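Transcriptional regulator, TetR family (Cytophaga hutchinsonii, PDB 3EUP) probably binds operator DNA as a dimeric helix-turn-helix regulator of the TetR family, with a helical C-terminal domain likely to sense a small ligand. Local coordinates at residues A[92-97]-A[101-106]; A[170-175]-A[186-191]. All coordinates share one frame; numbering follows the deposited sequence.

Contact 1: A[92-97]-A[101-106]; sequences SSMYND and SLFPVG
One water molecule is gripped from three sides by backbone groups of M94, D97 and L102. It donates to M94 O at 2.7 Å and to D97 O at 2.8 Å, and takes up the amide hydrogen of L102 N at 2.9 Å, which satisfies carbonyls of the last turn of helix 91-96 (M94) and of the first residue beyond it (D97). No direct hydrogen bond joins 92-97 to 101-106, and this bridge ties the helix end to the chain that turns back beside it. L102 packs next to the bridge, its CB 3.6 Å from M94 O. The end of helix 91-96 and its returning loop are part of the TetR-type C-terminal domain, where the loop folds back toward helix 55-78 and the N-terminal region; V105 O, for instance, accepts a hydrogen bond from N25 ND2. F103 carries the apolar part. Y95 meets it in a T-shaped stack, planes at 84°, with Y95 CD1 3.8 Å above the centre of one F103 face. Having CG anti to the backbone N (chi1 -178°) carries the Y95 ring across to F103, edge first. At the rim of the F103 ring, M94 CG lies 3.8 Å from F103 CE1, while M94 SD makes an oblique Met-aromatic contact, 5.2 Å from the ring centroid. Replacing F103 by an alanine would probably leave the Y95 edge without its aromatic face and M94 without one of its packing partners, opening a gap between them. M94 also packs on V73 and L74 of helix 55-78.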
loop_
_atom_site.group_PDB
_atom_site.type_symbol
_atom_site.label_atom_id
_atom_site.label_comp_id
_atom_site.label_asym_id
_atom_site.label_seq_id
_atom_site.Cartn_x
_atom_site.Cartn_y
_atom_site.Cartn_z
ATOM N N SER A 92 -2.395 -10.312 12.413
ATOM C CA SER A 92 -3.029 -9.341 13.280
ATOM C C SER A 92 -2.242 -9.056 14.575
ATOM O O SER A 92 -2.113 -7.900 15.000
ATOM C CB SER A 92 -4.430 -9.772 13.672
ATOM O OG SER A 92 -4.957 -8.745 14.460
ATOM N N SER A 93 -1.697 -10.088 15.201
ATOM C CA SER A 93 -1.014 -9.836 16.447
ATOM C C SER A 93 0.327 -9.164 16.110
ATOM O O SER A 93 0.736 -8.238 16.802
ATOM C CB SER A 93 -0.873 -11.106 17.297
ATOM O OG SER A 93 0.274 -11.813 16.906
ATOM N N MET A 94 0.965 -9.563 15.014
ATOM C CA MET A 94 2.221 -8.936 14.646
ATOM C C MET A 94 2.067 -7.427 14.407
ATOM O O MET A 94 2.916 -6.636 14.857
ATOM C CB MET A 94 2.827 -9.641 13.443
ATOM C CG MET A 94 4.198 -9.138 13.057
ATOM S SD MET A 94 4.861 -10.022 11.588
ATOM C CE MET A 94 3.838 -11.573 11.544
ATOM N N TYR A 95 0.987 -7.013 13.730
ATOM C CA TYR A 95 0.825 -5.603 13.363
ATOM C C TYR A 95 0.155 -4.772 14.457
ATOM O O TYR A 95 0.483 -3.608 14.611
ATOM C CB TYR A 95 0.034 -5.431 12.048
ATOM C CG TYR A 95 -0.106 -3.969 11.604
ATOM C CD1 TYR A 95 0.969 -3.287 11.070
ATOM C CD2 TYR A 95 -1.305 -3.282 11.771
ATOM C CE1 TYR A 95 0.855 -1.960 10.660
ATOM C CE2 TYR A 95 -1.430 -1.949 11.408
ATOM C CZ TYR A 95 -0.360 -1.303 10.843
ATOM O OH TYR A 95 -0.443 0.004 10.452
ATOM N N ASN A 96 -0.794 -5.347 15.190
ATOM C CA ASN A 96 -1.541 -4.580 16.190
ATOM C C ASN A 96 -1.015 -4.624 17.635
ATOM O O ASN A 96 -1.366 -3.745 18.418
ATOM C CB ASN A 96 -3.019 -5.025 16.229
ATOM C CG ASN A 96 -3.730 -4.867 14.866
ATOM O OD1 ASN A 96 -4.114 -5.859 14.188
ATOM N ND2 ASN A 96 -3.921 -3.620 14.477
ATOM N N ASP A 97 -0.247 -5.651 18.022
ATOM C CA ASP A 97 0.129 -5.795 19.455
ATOM C C ASP A 97 1.061 -4.691 19.897
ATOM O O ASP A 97 1.820 -4.172 19.085
ATOM C CB ASP A 97 0.785 -7.156 19.759
ATOM C CG ASP A 97 -0.225 -8.321 19.827
ATOM O OD1 ASP A 97 -1.455 -8.104 19.766
ATOM O OD2 ASP A 97 0.222 -9.474 19.936
ATOM N N SER A 101 4.345 -1.881 17.916
ATOM C CA SER A 101 5.777 -1.723 18.201
ATOM C C SER A 101 6.618 -2.920 17.706
ATOM O O SER A 101 7.829 -2.810 17.573
ATOM C CB SER A 101 6.035 -1.386 19.686
ATOM O OG SER A 101 5.875 -2.502 20.494
ATOM N N LEU A 102 5.979 -4.032 17.366
ATOM C CA LEU A 102 6.701 -5.149 16.700
ATOM C C LEU A 102 7.079 -4.888 15.228
ATOM O O LEU A 102 7.969 -5.553 14.702
ATOM C CB LEU A 102 5.910 -6.459 16.796
ATOM C CG LEU A 102 6.022 -7.309 18.069
ATOM C CD1 LEU A 102 6.458 -6.555 19.354
ATOM C CD2 LEU A 102 4.714 -8.072 18.263
ATOM N N PHE A 103 6.380 -3.970 14.560
ATOM C CA PHE A 103 6.727 -3.558 13.200
ATOM C C PHE A 103 7.727 -2.424 13.229
ATOM O O PHE A 103 7.778 -1.667 14.204
ATOM C CB PHE A 103 5.504 -3.050 12.437
ATOM C CG PHE A 103 4.946 -4.036 11.453
ATOM C CD1 PHE A 103 4.268 -5.135 11.889
ATOM C CD2 PHE A 103 5.063 -3.827 10.095
ATOM C CE1 PHE A 103 3.735 -6.029 10.986
ATOM C CE2 PHE A 103 4.553 -4.732 9.200
ATOM C CZ PHE A 103 3.888 -5.825 9.653
ATOM N N PRO A 104 8.505 -2.264 12.150
ATOM C CA PRO A 104 9.415 -1.124 12.172
ATOM C C PRO A 104 8.639 0.187 12.314
ATOM O O PRO A 104 7.460 0.275 11.949
ATOM C CB PRO A 104 10.098 -1.170 10.803
ATOM C CG PRO A 104 9.796 -2.510 10.233
ATOM C CD PRO A 104 8.542 -3.000 10.878
ATOM N N VAL A 105 9.310 1.192 12.866
ATOM C CA VAL A 105 8.774 2.558 12.854
ATOM C C VAL A 105 8.419 2.959 11.419
ATOM O O VAL A 105 9.231 2.792 10.530
ATOM C CB VAL A 105 9.796 3.562 13.396
ATOM C CG1 VAL A 105 9.326 5.012 13.142
ATOM C CG2 VAL A 105 10.013 3.317 14.900
ATOM N N GLY A 106 7.214 3.477 11.206
ATOM C CA GLY A 106 6.738 3.796 9.843
ATOM C C GLY A 106 5.946 2.709 9.141
ATOM O O GLY A 106 5.427 2.941 8.045
HETATM O O HOH W 1 3.283 -4.794 16.777
#

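Contact 2: A[170-175]-A[186-191]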
loop_
_atom_site.group_PDB
_atom_site.type_symbol
_atom_site.label_atom_id
_atom_site.label_comp_id
_atom_site.label_asym_id
_atom_site.label_seq_id
_atom_site.Cartn_x
_atom_site.Cartn_y
_atom_site.Cartn_z
ATOM N N GLU A 170 -1.592 -6.466 3.670
ATOM C CA GLU A 170 -1.092 -5.191 3.237
ATOM C C GLU A 170 -2.213 -4.157 3.100
ATOM O O GLU A 170 -2.008 -3.014 3.424
ATOM C CB GLU A 170 -0.289 -5.351 1.953
ATOM C CG GLU A 170 0.912 -6.283 2.131
ATOM C CD GLU A 170 1.861 -5.820 3.229
ATOM O OE1 GLU A 170 2.673 -4.880 2.980
ATOM O OE2 GLU A 170 1.819 -6.431 4.323
ATOM N N GLY A 171 -3.389 -4.593 2.645
ATOM C CA GLY A 171 -4.576 -3.759 2.549
ATOM C C GLY A 171 -5.098 -3.335 3.911
ATOM O O GLY A 171 -5.527 -2.186 4.064
ATOM N N ALA A 172 -5.025 -4.238 4.900
ATOM C CA ALA A 172 -5.394 -3.923 6.278
ATOM C C ALA A 172 -4.489 -2.826 6.799
ATOM O O ALA A 172 -4.976 -1.855 7.336
ATOM C CB ALA A 172 -5.357 -5.215 7.214
ATOM N N ILE A 173 -3.174 -2.955 6.587
ATOM C CA ILE A 173 -2.203 -1.956 7.042
ATOM C C ILE A 173 -2.500 -0.588 6.417
ATOM O O ILE A 173 -2.542 0.447 7.121
ATOM C CB ILE A 173 -0.742 -2.412 6.834
ATOM C CG1 ILE A 173 -0.437 -3.687 7.697
ATOM C CG2 ILE A 173 0.258 -1.211 7.041
ATOM C CD1 ILE A 173 0.965 -4.303 7.487
ATOM N N LEU A 174 -2.796 -0.591 5.121
ATOM C CA LEU A 174 -3.094 0.634 4.375
ATOM C C LEU A 174 -4.267 1.394 4.955
ATOM O O LEU A 174 -4.191 2.600 5.151
ATOM C CB LEU A 174 -3.369 0.333 2.899
ATOM C CG LEU A 174 -3.759 1.570 2.077
ATOM C CD1 LEU A 174 -2.574 2.499 1.957
ATOM C CD2 LEU A 174 -4.297 1.154 0.681
ATOM N N ILE A 175 -5.335 0.670 5.263
ATOM C CA ILE A 175 -6.520 1.254 5.849
ATOM C C ILE A 175 -6.212 1.805 7.241
ATOM O O ILE A 175 -6.598 2.946 7.623
ATOM C CB ILE A 175 -7.611 0.216 5.908
ATOM C CG1 ILE A 175 -8.109 -0.082 4.489
ATOM C CG2 ILE A 175 -8.791 0.656 6.834
ATOM C CD1 ILE A 175 -9.011 -1.339 4.362
ATOM N N ASP A 186 -9.265 -4.002 11.641
ATOM C CA ASP A 186 -9.711 -5.273 12.289
ATOM C C ASP A 186 -10.743 -6.028 11.427
ATOM O O ASP A 186 -10.766 -7.244 11.429
ATOM C CB ASP A 186 -10.285 -5.047 13.712
ATOM C CG ASP A 186 -9.216 -4.762 14.729
ATOM O OD1 ASP A 186 -8.021 -5.011 14.426
ATOM O OD2 ASP A 186 -9.565 -4.203 15.793
ATOM N N TYR A 187 -11.577 -5.317 10.673
ATOM C CA TYR A 187 -12.511 -6.000 9.753
ATOM C C TYR A 187 -11.776 -6.804 8.667
ATOM O O TYR A 187 -12.191 -7.912 8.321
ATOM C CB TYR A 187 -13.485 -5.042 9.066
ATOM C CG TYR A 187 -14.495 -4.427 9.978
ATOM C CD1 TYR A 187 -15.524 -5.191 10.560
ATOM C CD2 TYR A 187 -14.458 -3.073 10.247
ATOM C CE1 TYR A 187 -16.463 -4.599 11.386
ATOM C CE2 TYR A 187 -15.391 -2.480 11.067
ATOM C CZ TYR A 187 -16.384 -3.253 11.644
ATOM O OH TYR A 187 -17.301 -2.648 12.457
ATOM N N VAL A 188 -10.634 -6.309 8.219
ATOM C CA VAL A 188 -9.874 -7.016 7.171
ATOM C C VAL A 188 -9.173 -8.264 7.738
ATOM O O VAL A 188 -9.098 -9.343 7.087
ATOM C CB VAL A 188 -8.895 -6.053 6.493
ATOM C CG1 VAL A 188 -8.134 -6.748 5.306
ATOM C CG2 VAL A 188 -9.665 -4.785 6.041
ATOM N N PHE A 189 -8.625 -8.129 8.940
ATOM C CA PHE A 189 -8.014 -9.278 9.595
ATOM C C PHE A 189 -9.064 -10.347 9.856
ATOM O O PHE A 189 -8.761 -11.560 9.812
ATOM C CB PHE A 189 -7.300 -8.832 10.890
ATOM C CG PHE A 189 -6.005 -8.129 10.622
ATOM C CD1 PHE A 189 -4.962 -8.826 10.023
ATOM C CD2 PHE A 189 -5.811 -6.804 10.922
ATOM C CE1 PHE A 189 -3.766 -8.205 9.719
ATOM C CE2 PHE A 189 -4.611 -6.189 10.647
ATOM C CZ PHE A 189 -3.565 -6.914 10.032
ATOM N N GLU A 190 -10.289 -9.908 10.129
ATOM C CA GLU A 190 -11.402 -10.834 10.282
ATOM C C GLU A 190 -11.655 -11.604 8.957
ATOM O O GLU A 190 -11.872 -12.832 8.955
ATOM C CB GLU A 190 -12.657 -10.066 10.737
ATOM C CG GLU A 190 -13.615 -10.874 11.479
ATOM C CD GLU A 190 -14.978 -10.172 11.650
ATOM O OE1 GLU A 190 -15.008 -8.904 11.785
ATOM O OE2 GLU A 190 -16.010 -10.909 11.596
ATOM N N SER A 191 -11.614 -10.903 7.832
ATOM C CA SER A 191 -11.717 -11.584 6.558
ATOM C C SER A 191 -10.502 -12.465 6.274
ATOM O O SER A 191 -10.647 -13.421 5.601
ATOM C CB SER A 191 -11.947 -10.591 5.400
ATOM O OG SER A 191 -13.262 -10.031 5.465
#
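A172 and F189 meet in a CH-pi contact at the tight end of this helix pair: the A172 methyl, CB, stands over one face of the F189 ring, 3.9 Å from its centroid and 23° off the normal. It is displaced toward the rim, so that F189 CE2 is the ring atom it approaches most closely, at 3.6 Å. With CG anti to its carbonyl carbon (chi1 -75°), F189 sends its ring across to the partner helix. V188 closes on the same methyl from the next position, V188 CG1 lying 3.7 Å from A172 CB. The small alanine thus sits between a branched side chain and an aromatic face, and the backbones come within 5.5 Å there, measured from A172 CA to V188 CA. One turn on, the fit is sparser: I175 CD1 and V188 CG2 touch at 3.9 Å, with little surface buried. D186 turns away from 170-175 and is exposed, though its side chain touches N96. The axes of segments 170-175 and 186-191 approach to 8.8 Å and run antiparallel at 170°; the segments belong to helices 158-179 and 182-197, which form a hairpin in the C-terminal domain. The second subunit packs here too: its A167 touches V188, its L174 touches E170, and its S164 is hydrogen-bonded to S191, consistent with the helical dimer interface of TetR regulators. Within the chain, helix 91-96 reaches F189 and I173, and helix 109-117 packs on E170 and I173.

How the contacts relate
Contact 1 closes before contact 2 opens along the chain, yet their centres lie only 13 Å apart and the two touch directly, all within the TetR-like C-terminal domain. Residues of contact 2 pack on helix 91-96 and on its loop. I173, on segment 170-175, reaches Y95 and F103, with Y95 CE1 3.7 Å from I173 CG1; F189, on segment 186-191, lies with CE1 3.7 Å from S92 N. A short helix and its returning loop are thereby packed against the antiparallel pair 158-179 and 182-197. The loop also touches helix 10-31, while helices 158-179 and 182-197 meet the second subunit.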